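Local coordinates for glutaconate CoA-transferase subunit A (Acidaminococcus fermentans, PDB 1POI), which catalyses transfer of the CoA moiety from acetyl-CoA to (R)-2-hydroxyglutarate and related compounds such as glutaconate, in the hydroxyglutarate pathway of glutamate degradation, at residues Thr27-Ala33 / Gly243-Cys249; Ile177-Ser183 / Val209-Ile215. All coordinates share one frame; numbering follows the deposited sequence.

Contact 1: Thr27-Ala33 / Gly243-Cys249; sequences TDRKPYA and GAHPSQC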
loop_
_atom_site.group_PDB
_atom_site.type_symbol
_atom_site.label_atom_id
_atom_site.label_comp_id
_atom_site.label_asym_id
_atom_site.label_seq_id
_atom_site.Cartn_x
_atom_site.Cartn_y
_atom_site.Cartn_z
ATOM N N THR A 27 12.209 -25.758 2.051
ATOM C CA THR A 27 13.172 -24.674 2.305
ATOM C C THR A 27 12.475 -23.320 2.348
ATOM O O THR A 27 13.125 -22.284 2.212
ATOM C CB THR A 27 14.279 -24.580 1.250
ATOM O OG1 THR A 27 13.704 -24.263 -0.025
ATOM C CG2 THR A 27 15.035 -25.877 1.155
ATOM N N ASP A 28 11.158 -23.320 2.535
ATOM C CA ASP A 28 10.394 -22.072 2.601
ATOM C C ASP A 28 9.665 -21.934 3.949
ATOM O O ASP A 28 8.868 -22.793 4.319
ATOM C CB ASP A 28 9.403 -21.984 1.415
ATOM C CG ASP A 28 8.737 -20.594 1.278
ATOM O OD1 ASP A 28 8.858 -19.727 2.185
ATOM O OD2 ASP A 28 8.082 -20.358 0.235
ATOM N N ARG A 29 9.963 -20.856 4.672
ATOM C CA ARG A 29 9.347 -20.547 5.965
ATOM C C ARG A 29 9.236 -21.651 7.041
ATOM O O ARG A 29 8.163 -21.869 7.596
ATOM C CB ARG A 29 7.992 -19.856 5.756
ATOM C CG ARG A 29 7.795 -18.590 6.645
ATOM C CD ARG A 29 6.394 -17.988 6.521
ATOM N NE ARG A 29 5.378 -19.010 6.755
ATOM C CZ ARG A 29 4.617 -19.527 5.792
ATOM N NH1 ARG A 29 4.740 -19.087 4.557
ATOM N NH2 ARG A 29 3.880 -20.605 6.005
ATOM N N LYS A 30 10.349 -22.314 7.350
ATOM C CA LYS A 30 10.412 -23.358 8.379
ATOM C C LYS A 30 10.778 -22.732 9.755
ATOM O O LYS A 30 11.620 -21.832 9.843
ATOM C CB LYS A 30 11.489 -24.373 8.003
ATOM C CG LYS A 30 11.000 -25.780 7.795
ATOM C CD LYS A 30 10.309 -25.926 6.486
ATOM C CE LYS A 30 9.769 -27.319 6.352
ATOM N NZ LYS A 30 8.794 -27.585 7.461
ATOM N N PRO A 31 10.182 -23.211 10.854
ATOM C CA PRO A 31 10.555 -22.587 12.131
ATOM C C PRO A 31 11.897 -23.105 12.713
ATOM O O PRO A 31 11.920 -23.865 13.700
ATOM C CB PRO A 31 9.360 -22.927 13.016
ATOM C CG PRO A 31 9.004 -24.317 12.518
ATOM C CD PRO A 31 9.060 -24.154 11.022
ATOM N N TYR A 32 13.011 -22.639 12.147
ATOM C CA TYR A 32 14.347 -23.060 12.591
ATOM C C TYR A 32 14.809 -22.599 13.974
ATOM O O TYR A 32 15.281 -23.419 14.753
ATOM C CB TYR A 32 15.415 -22.722 11.543
ATOM C CG TYR A 32 15.533 -23.785 10.478
ATOM C CD1 TYR A 32 16.207 -24.959 10.732
ATOM C CD2 TYR A 32 14.923 -23.640 9.243
ATOM C CE1 TYR A 32 16.263 -25.961 9.801
ATOM C CE2 TYR A 32 14.976 -24.645 8.309
ATOM C CZ TYR A 32 15.646 -25.802 8.600
ATOM O OH TYR A 32 15.663 -26.844 7.709
ATOM N N ALA A 33 14.674 -21.316 14.304
ATOM C CA ALA A 33 15.120 -20.861 15.628
ATOM C C ALA A 33 14.568 -21.786 16.707
ATOM O O ALA A 33 15.315 -22.295 17.542
ATOM C CB ALA A 33 14.683 -19.436 15.896
ATOM N N GLY A 243 14.358 -15.999 11.888
ATOM C CA GLY A 243 14.081 -17.262 12.541
ATOM C C GLY A 243 13.828 -18.429 11.605
ATOM O O GLY A 243 13.761 -19.577 12.054
ATOM N N ALA A 244 13.667 -18.158 10.314
ATOM C CA ALA A 244 13.415 -19.226 9.345
ATOM C C ALA A 244 14.701 -19.632 8.686
ATOM O O ALA A 244 14.743 -20.622 7.972
ATOM C CB ALA A 244 12.412 -18.772 8.275
ATOM N N HIS A 245 15.760 -18.865 8.937
ATOM C CA HIS A 245 17.052 -19.136 8.327
ATOM C C HIS A 245 17.478 -20.541 8.674
ATOM O O HIS A 245 17.366 -20.953 9.828
ATOM C CB HIS A 245 18.092 -18.116 8.796
ATOM C CG HIS A 245 19.451 -18.326 8.203
ATOM N ND1 HIS A 245 20.260 -19.386 8.548
ATOM C CD2 HIS A 245 20.139 -17.616 7.280
ATOM C CE1 HIS A 245 21.385 -19.327 7.860
ATOM N NE2 HIS A 245 21.338 -18.260 7.086
ATOM N N PRO A 246 18.043 -21.275 7.709
ATOM C CA PRO A 246 18.363 -20.988 6.305
ATOM C C PRO A 246 17.236 -21.032 5.256
ATOM O O PRO A 246 17.531 -21.125 4.067
ATOM C CB PRO A 246 19.346 -22.107 5.977
ATOM C CG PRO A 246 18.725 -23.261 6.654
ATOM C CD PRO A 246 18.450 -22.650 8.036
ATOM N N SER A 247 15.969 -21.035 5.656
ATOM C CA SER A 247 14.909 -21.118 4.664
ATOM C C SER A 247 14.352 -19.745 4.322
ATOM O O SER A 247 14.577 -18.765 5.061
ATOM C CB SER A 247 13.812 -22.066 5.139
ATOM O OG SER A 247 13.130 -21.525 6.244
ATOM N N GLN A 248 13.654 -19.677 3.185
ATOM C CA GLN A 248 13.048 -18.426 2.693
ATOM C C GLN A 248 11.996 -17.901 3.656
ATOM O O GLN A 248 11.586 -18.580 4.588
ATOM C CB GLN A 248 12.391 -18.631 1.320
ATOM C CG GLN A 248 13.252 -19.377 0.366
ATOM C CD GLN A 248 12.657 -19.480 -0.986
ATOM O OE1 GLN A 248 11.923 -20.427 -1.293
ATOM N NE2 GLN A 248 12.975 -18.512 -1.841
ATOM N N CYS A 249 11.563 -16.683 3.419
ATOM C CA CYS A 249 10.550 -16.087 4.225
ATOM C C CYS A 249 10.108 -14.916 3.387
ATOM O O CYS A 249 10.734 -13.839 3.383
ATOM C CB CYS A 249 11.115 -15.659 5.552
ATOM S SG CYS A 249 9.943 -14.785 6.562
HETATM O O HOH W 1 11.667 -22.974 -1.187
#

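Contact 2: Ile177-Ser183 / Val209-Ile215; sequences IHAQQAS and VTCEEII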
loop_
_atom_site.group_PDB
_atom_site.type_symbol
_atom_site.label_atom_id
_atom_site.label_comp_id
_atom_site.label_asym_id
_atom_site.label_seq_id
_atom_site.Cartn_x
_atom_site.Cartn_y
_atom_site.Cartn_z
ATOM N N ILE A 177 4.958 -22.400 14.257
ATOM C CA ILE A 177 5.019 -21.738 12.946
ATOM C C ILE A 177 5.799 -20.395 12.967
ATOM O O ILE A 177 5.870 -19.702 14.000
ATOM C CB ILE A 177 3.584 -21.495 12.343
ATOM C CG1 ILE A 177 2.867 -20.369 13.080
ATOM C CG2 ILE A 177 2.752 -22.767 12.365
ATOM C CD1 ILE A 177 1.429 -20.219 12.642
ATOM N N HIS A 178 6.375 -20.025 11.825
ATOM C CA HIS A 178 7.130 -18.780 11.747
ATOM C C HIS A 178 6.433 -17.751 10.846
ATOM O O HIS A 178 6.135 -18.031 9.693
ATOM C CB HIS A 178 8.546 -19.051 11.233
ATOM C CG HIS A 178 9.430 -17.854 11.306
ATOM N ND1 HIS A 178 9.879 -17.347 12.503
ATOM C CD2 HIS A 178 9.811 -16.972 10.360
ATOM C CE1 HIS A 178 10.483 -16.193 12.295
ATOM N NE2 HIS A 178 10.454 -15.943 11.000
ATOM N N ALA A 179 6.214 -16.548 11.345
ATOM C CA ALA A 179 5.523 -15.551 10.552
ATOM C C ALA A 179 6.272 -14.224 10.526
ATOM O O ALA A 179 7.163 -13.997 11.351
ATOM C CB ALA A 179 4.146 -15.360 11.113
ATOM N N GLN A 180 5.886 -13.327 9.615
ATOM C CA GLN A 180 6.560 -12.038 9.497
ATOM C C GLN A 180 6.185 -11.019 10.547
ATOM O O GLN A 180 7.025 -10.216 10.947
ATOM C CB GLN A 180 6.397 -11.439 8.109
ATOM C CG GLN A 180 7.064 -12.244 7.020
ATOM C CD GLN A 180 6.190 -13.371 6.573
ATOM O OE1 GLN A 180 5.173 -13.652 7.196
ATOM N NE2 GLN A 180 6.521 -13.975 5.459
ATOM N N GLN A 181 4.938 -11.029 10.996
ATOM C CA GLN A 181 4.508 -10.074 12.030
ATOM C C GLN A 181 3.455 -10.697 12.949
ATOM O O GLN A 181 2.651 -11.548 12.515
ATOM C CB GLN A 181 3.912 -8.808 11.400
ATOM C CG GLN A 181 4.762 -8.121 10.352
ATOM C CD GLN A 181 3.974 -7.086 9.597
ATOM O OE1 GLN A 181 3.130 -7.429 8.765
ATOM N NE2 GLN A 181 4.218 -5.813 9.893
ATOM N N ALA A 182 3.451 -10.255 14.200
ATOM C CA ALA A 182 2.510 -10.742 15.195
ATOM C C ALA A 182 2.349 -9.660 16.247
ATOM O O ALA A 182 3.183 -8.758 16.344
ATOM C CB ALA A 182 3.012 -12.023 15.821
ATOM N N SER A 183 1.223 -9.679 16.945
ATOM C CA SER A 183 0.949 -8.694 17.988
ATOM C C SER A 183 1.163 -9.309 19.379
ATOM O O SER A 183 1.341 -10.541 19.512
ATOM C CB SER A 183 -0.497 -8.202 17.863
ATOM O OG SER A 183 -1.368 -9.270 17.492
ATOM N N VAL A 209 4.191 -19.136 18.113
ATOM C CA VAL A 209 4.470 -18.388 16.899
ATOM C C VAL A 209 5.786 -17.588 16.975
ATOM O O VAL A 209 5.942 -16.698 17.823
ATOM C CB VAL A 209 3.264 -17.434 16.545
ATOM C CG1 VAL A 209 3.086 -16.383 17.633
ATOM C CG2 VAL A 209 3.478 -16.734 15.199
ATOM N N THR A 210 6.779 -17.966 16.174
ATOM C CA THR A 210 8.023 -17.174 16.156
ATOM C C THR A 210 7.796 -16.164 15.022
ATOM O O THR A 210 7.284 -16.543 13.946
ATOM C CB THR A 210 9.288 -18.001 15.875
ATOM O OG1 THR A 210 9.065 -18.852 14.752
ATOM C CG2 THR A 210 9.677 -18.833 17.083
ATOM N N CYS A 211 8.119 -14.895 15.264
ATOM C CA CYS A 211 7.907 -13.866 14.269
ATOM C C CYS A 211 9.099 -12.903 14.068
ATOM O O CYS A 211 9.870 -12.644 14.982
ATOM C CB CYS A 211 6.677 -13.093 14.670
ATOM S SG CYS A 211 6.964 -12.136 16.114
ATOM N N GLU A 212 9.225 -12.352 12.865
ATOM C CA GLU A 212 10.304 -11.430 12.516
ATOM C C GLU A 212 10.142 -10.142 13.263
ATOM O O GLU A 212 11.110 -9.463 13.573
ATOM C CB GLU A 212 10.261 -11.140 11.026
ATOM C CG GLU A 212 10.446 -12.345 10.153
ATOM C CD GLU A 212 11.883 -12.805 10.123
ATOM O OE1 GLU A 212 12.766 -12.021 10.508
ATOM O OE2 GLU A 212 12.137 -13.946 9.697
ATOM N N GLU A 213 8.904 -9.726 13.441
ATOM C CA GLU A 213 8.645 -8.517 14.187
ATOM C C GLU A 213 7.309 -8.562 14.888
ATOM O O GLU A 213 6.421 -9.318 14.516
ATOM C CB GLU A 213 8.732 -7.296 13.296
ATOM C CG GLU A 213 7.965 -7.437 12.016
ATOM C CD GLU A 213 8.088 -6.214 11.150
ATOM O OE1 GLU A 213 8.373 -5.120 11.704
ATOM O OE2 GLU A 213 7.896 -6.368 9.919
ATOM N N ILE A 214 7.192 -7.712 15.892
ATOM C CA ILE A 214 6.019 -7.594 16.720
ATOM C C ILE A 214 5.502 -6.170 16.583
ATOM O O ILE A 214 6.276 -5.213 16.721
ATOM C CB ILE A 214 6.409 -7.870 18.232
ATOM C CG1 ILE A 214 6.874 -9.330 18.400
ATOM C CG2 ILE A 214 5.260 -7.528 19.186
ATOM C CD1 ILE A 214 7.242 -9.718 19.818
ATOM N N ILE A 215 4.214 -6.025 16.276
ATOM C CA ILE A 215 3.592 -4.699 16.177
ATOM C C ILE A 215 2.446 -4.592 17.194
ATOM O O ILE A 215 1.885 -5.616 17.629
ATOM C CB ILE A 215 3.062 -4.381 14.752
ATOM C CG1 ILE A 215 2.474 -5.623 14.089
ATOM C CG2 ILE A 215 4.177 -3.798 13.885
ATOM C CD1 ILE A 215 1.704 -5.301 12.835
#

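Contact 1: Thr27-Ala33 / Gly243-Cys249
One face of the Tyr32 ring receives Pro246, whose CD lies 3.9 Å from the ring centroid and only 11° off the normal, a CH-pi contact. Ser247 OG sits at the ring edge near its plane, 4.1 Å from Tyr32 CD2. Pro246 also serves a second ring, its CB resting on a face of His245 near the rim, while Phe259 meets that imidazole edge-to-face. A cis peptide bond precedes Pro246.

Ser247 illustrates how one hydroxyl can tie two loops together. With chi1 at 68°, OG is placed between the backbone N and the carbonyl carbon, where it accepts the amide of Lys30 (N to OG 3.1 Å) and donates to Ala244 O. That oxygen also takes Ser247 N, from the same side of its plane. The loop after strand 236-239 thus packs against the entrance to helix 32-40, which follows an inverse gamma turn centred on Pro31, the N-cap residue. Gly243 O accepts the helix amide Ala33 N at 3.0 Å, so a distant loop meets an N-H of the first helical turn. Farther along, Asp28 and Gln248 form a single beta bridge, with Gln248 N to Thr27 O and Arg29 N to Gln248 O both 2.8 Å.

The Gln248 side chain crosses that of Asp28 at about a right angle. A water spans Thr27 OG1 (2.7 Å) and Gln248 OE1 (2.6 Å), and Gln248 NE2 bonds an acidic side chain of another protein chain. The long side chains of Lys30 and Arg29 lead away from the contact: Lys30 NZ pairs with Asp56, and the Arg29 guanidinium reaches Asp197 and Gly193 O.

Contact 2: Ile177-Ser183 / Val209-Ile215
His178 lies across both Thr210 and Glu212, meeting each at about a right angle and through the edge of its imidazole. A chi1 of -172° sets CG anti to the backbone N and swings the ring over the neighbouring strand. There ND1 and Thr210 OG1 share a hydrogen bond of 2.8 Å, while NE2 donates to Glu212 OE2 at 2.9 Å. Ring and carboxylate planes stand 89° apart, and NE2 meets OE2 from above the carboxylate plane. With both nitrogens engaged, rotation of the ring is restrained; Glu212 is itself positioned by Tyr253 OH at OE2 and Tyr242 N at OE1. A phenylalanine in place of His178 would probably leave Glu212 OE2 and Thr210 OG1 each without one polar mate.

Beyond the corners at Gln180 and Glu212, Gln181 and Glu213 run side by side in the same direction, Gln181 CG 3.6 Å from Glu213 OE2; Gln181 OE1 bonds Trp191 NE1. Ala182 CB packs against Cys211 SG at 4.0 Å.

The backbones carrying His178 and Thr210, strands 177-179 and 209-211, are parallel neighbours, their directions 30° apart, with Ala179 N bonded to Thr210 O at 2.8 Å. They belong to the central parallel sheet, where strand 236-239 flanks 206-211. Past the corners, strand 181-182 pairs with the weakly bonded strand 213-214 and, through a classic bulge at Gln180 and Gln181 opposite Arg189, with strand 188-189, while Ile215 packs on helix 217-221.

Contact 2 is nested within the chain loop that contact 1 closes, and the two meet in space with centres about 13 Å apart. His178 forms much of the seam: its carbonyl O lies 3.2 Å from Arg29 CD and takes a weak hydrogen bond from Arg29 NE, and its CE1 lies 3.8 Å from Gly243 CA. Cys249 SG packs 3.7 Å from Gln180 NE2, which is bonded to Tyr250 O, as Gln180 OE1 is to Trp191 N. Tyr253 joins both contacts, its OH bonded to Ala244 N and to Glu212 OE2. A loop packing at a helix start is thereby fastened to the C-terminal ends of two sheet strands. Outward, 243-249 meets a chain of another protein through Gln248, whereas 209-215 packs on a second copy of this subunit.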